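Long-range contact in nucleoside-diphosphate sugar epimerase (SulA family) (Corynebacterium glutamicum, PDB 3OH8), which probably acts as an NAD(P)-dependent epimerase of nucleotide-linked sugars, though its substrate is unknown: residues L58-R63 and D77-A82. Numbering follows the deposited sequence.
Sequences LKWVAR and DVCLTA
Arg63 and Val78 face each other as an antiparallel hydrogen-bonded pair: Arg63 N donates to Val78 O at 2.9 Å, and Val78 N returns a bond to Arg63 O at 2.8 Å. The two side chains leave the same face of the sheet, where Val78 CG2 rests 4.0 Å from Arg63 CB. Beta-branched valine suits an extended strand, and with CG2 set between its backbone N and carbonyl carbon (CG1 at chi1 -57°) this methyl leans over Arg63 O. The long arginine projects outward past the valine, its guanidinium edge toward CG2, and its polar end suits this exposed position.

Further along, the segments diverge. Cys79 points toward the other strand, its small side chain suiting a buried place at the edge of the Trp60 indole. Cys79 SG is modelled 3.4 Å from Trp60 CD1, but too close to other neighbours, so its exact placing is uncertain. Trp60 has CG anti to the backbone N (chi1 -176°); Ala62 CB lies above the rim of one indole face, and Phe52 and Trp90 also pack on the ring. Beyond the last pair, a water accepts from Val61 N and joins it to Thr81 OG1, replacing direct strand pairing. This is the splaying end of beta hairpin 59-64/74-78, in an N-terminal sheet consistent with a helix-grip fold.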
loop_
_atom_site.group_PDB
_atom_site.type_symbol
_atom_site.label_atom_id
_atom_site.label_comp_id
_atom_site.label_asym_id
_atom_site.label_seq_id
_atom_site.Cartn_x
_atom_site.Cartn_y
_atom_site.Cartn_z
ATOM N N LEU A 58 -11.641 9.765 -18.549
ATOM C CA LEU A 58 -10.446 10.116 -19.310
ATOM C C LEU A 58 -9.275 9.170 -19.011
ATOM O O LEU A 58 -9.271 8.458 -17.994
ATOM C CB LEU A 58 -10.026 11.563 -19.047
ATOM C CG LEU A 58 -10.937 12.695 -19.531
ATOM C CD1 LEU A 58 -10.324 14.043 -19.181
ATOM C CD2 LEU A 58 -11.173 12.593 -21.026
ATOM N N LYS A 59 -8.289 9.168 -19.907
ATOM C CA LYS A 59 -7.132 8.290 -19.773
ATOM C C LYS A 59 -5.844 8.960 -20.204
ATOM O O LYS A 59 -5.825 9.781 -21.123
ATOM C CB LYS A 59 -7.342 6.984 -20.539
ATOM C CG LYS A 59 -8.455 6.152 -19.958
ATOM C CD LYS A 59 -8.630 4.831 -20.665
ATOM C CE LYS A 59 -9.944 4.185 -20.241
ATOM N NZ LYS A 59 -10.059 2.768 -20.682
ATOM N N TRP A 60 -4.763 8.616 -19.518
ATOM C CA TRP A 60 -3.460 9.142 -19.863
ATOM C C TRP A 60 -2.606 8.012 -20.424
ATOM O O TRP A 60 -2.438 6.969 -19.783
ATOM C CB TRP A 60 -2.801 9.765 -18.635
ATOM C CG TRP A 60 -1.496 10.421 -18.925
ATOM C CD1 TRP A 60 -1.206 11.232 -19.982
ATOM C CD2 TRP A 60 -0.298 10.342 -18.141
ATOM N NE1 TRP A 60 0.098 11.659 -19.908
ATOM C CE2 TRP A 60 0.676 11.126 -18.787
ATOM C CE3 TRP A 60 0.044 9.685 -16.961
ATOM C CZ2 TRP A 60 1.967 11.271 -18.289
ATOM C CZ3 TRP A 60 1.330 9.830 -16.468
ATOM C CH2 TRP A 60 2.273 10.618 -17.130
ATOM N N VAL A 61 -2.084 8.221 -21.629
ATOM C CA VAL A 61 -1.267 7.220 -22.298
ATOM C C VAL A 61 0.190 7.629 -22.153
ATOM O O VAL A 61 0.647 8.557 -22.809
ATOM C CB VAL A 61 -1.617 7.110 -23.793
ATOM C CG1 VAL A 61 -0.725 6.077 -24.480
ATOM C CG2 VAL A 61 -3.091 6.752 -23.964
ATOM N N ALA A 62 0.907 6.952 -21.265
ATOM C CA ALA A 62 2.318 7.237 -21.066
ATOM C C ALA A 62 3.146 6.256 -21.875
ATOM O O ALA A 62 2.731 5.121 -22.092
ATOM C CB ALA A 62 2.677 7.149 -19.592
ATOM N N ARG A 63 4.320 6.696 -22.312
ATOM C CA ARG A 63 5.157 5.891 -23.188
ATOM C C ARG A 63 6.605 5.977 -22.711
ATOM O O ARG A 63 7.075 7.053 -22.371
ATOM C CB ARG A 63 5.040 6.457 -24.607
ATOM C CG ARG A 63 5.237 5.464 -25.743
ATOM C CD ARG A 63 4.951 6.144 -27.084
ATOM N NE ARG A 63 5.805 5.643 -28.157
ATOM C CZ ARG A 63 7.002 6.138 -28.458
ATOM N NH1 ARG A 63 7.502 7.156 -27.764
ATOM N NH2 ARG A 63 7.702 5.613 -29.456
ATOM N N ASP A 77 9.869 8.569 -19.091
ATOM C CA ASP A 77 8.429 8.516 -19.394
ATOM C C ASP A 77 8.053 9.739 -20.214
ATOM O O ASP A 77 8.462 10.844 -19.883
ATOM C CB ASP A 77 7.562 8.539 -18.119
ATOM C CG ASP A 77 7.927 7.465 -17.128
ATOM O OD1 ASP A 77 8.152 6.309 -17.533
ATOM O OD2 ASP A 77 7.969 7.779 -15.921
ATOM N N VAL A 78 7.246 9.562 -21.258
ATOM C CA VAL A 78 6.817 10.710 -22.052
ATOM C C VAL A 78 5.335 10.653 -22.403
ATOM O O VAL A 78 4.779 9.573 -22.590
ATOM C CB VAL A 78 7.655 10.862 -23.357
ATOM C CG1 VAL A 78 9.137 10.969 -23.028
ATOM C CG2 VAL A 78 7.398 9.710 -24.311
ATOM N N CYS A 79 4.696 11.817 -22.472
ATOM C CA CYS A 79 3.331 11.903 -22.988
ATOM C C CYS A 79 3.222 12.845 -24.184
ATOM O O CYS A 79 3.678 13.986 -24.121
ATOM C CB CYS A 79 2.358 12.361 -21.914
ATOM S SG CYS A 79 0.672 12.444 -22.561
ATOM N N LEU A 80 2.598 12.368 -25.260
ATOM C CA LEU A 80 2.460 13.160 -26.483
ATOM C C LEU A 80 1.075 13.798 -26.653
ATOM O O LEU A 80 0.932 14.805 -27.344
ATOM C CB LEU A 80 2.831 12.325 -27.722
ATOM C CG LEU A 80 1.942 11.152 -28.163
ATOM C CD1 LEU A 80 0.776 11.647 -29.004
ATOM C CD2 LEU A 80 2.749 10.121 -28.948
ATOM N N THR A 81 0.059 13.211 -26.028
ATOM C CA THR A 81 -1.295 13.749 -26.110
ATOM C C THR A 81 -1.736 14.355 -24.790
ATOM O O THR A 81 -1.259 13.973 -23.731
ATOM C CB THR A 81 -2.316 12.685 -26.544
ATOM O OG1 THR A 81 -2.045 11.451 -25.868
ATOM C CG2 THR A 81 -2.239 12.467 -28.042
ATOM N N ALA A 82 -2.678 15.286 -24.863
ATOM C CA ALA A 82 -3.037 16.105 -23.716
ATOM C C ALA A 82 -4.453 15.858 -23.207
ATOM O O ALA A 82 -5.349 16.653 -23.478
ATOM C CB ALA A 82 -2.876 17.579 -24.078
HETATM O O HOH W 1 -2.515 10.728 -23.114
#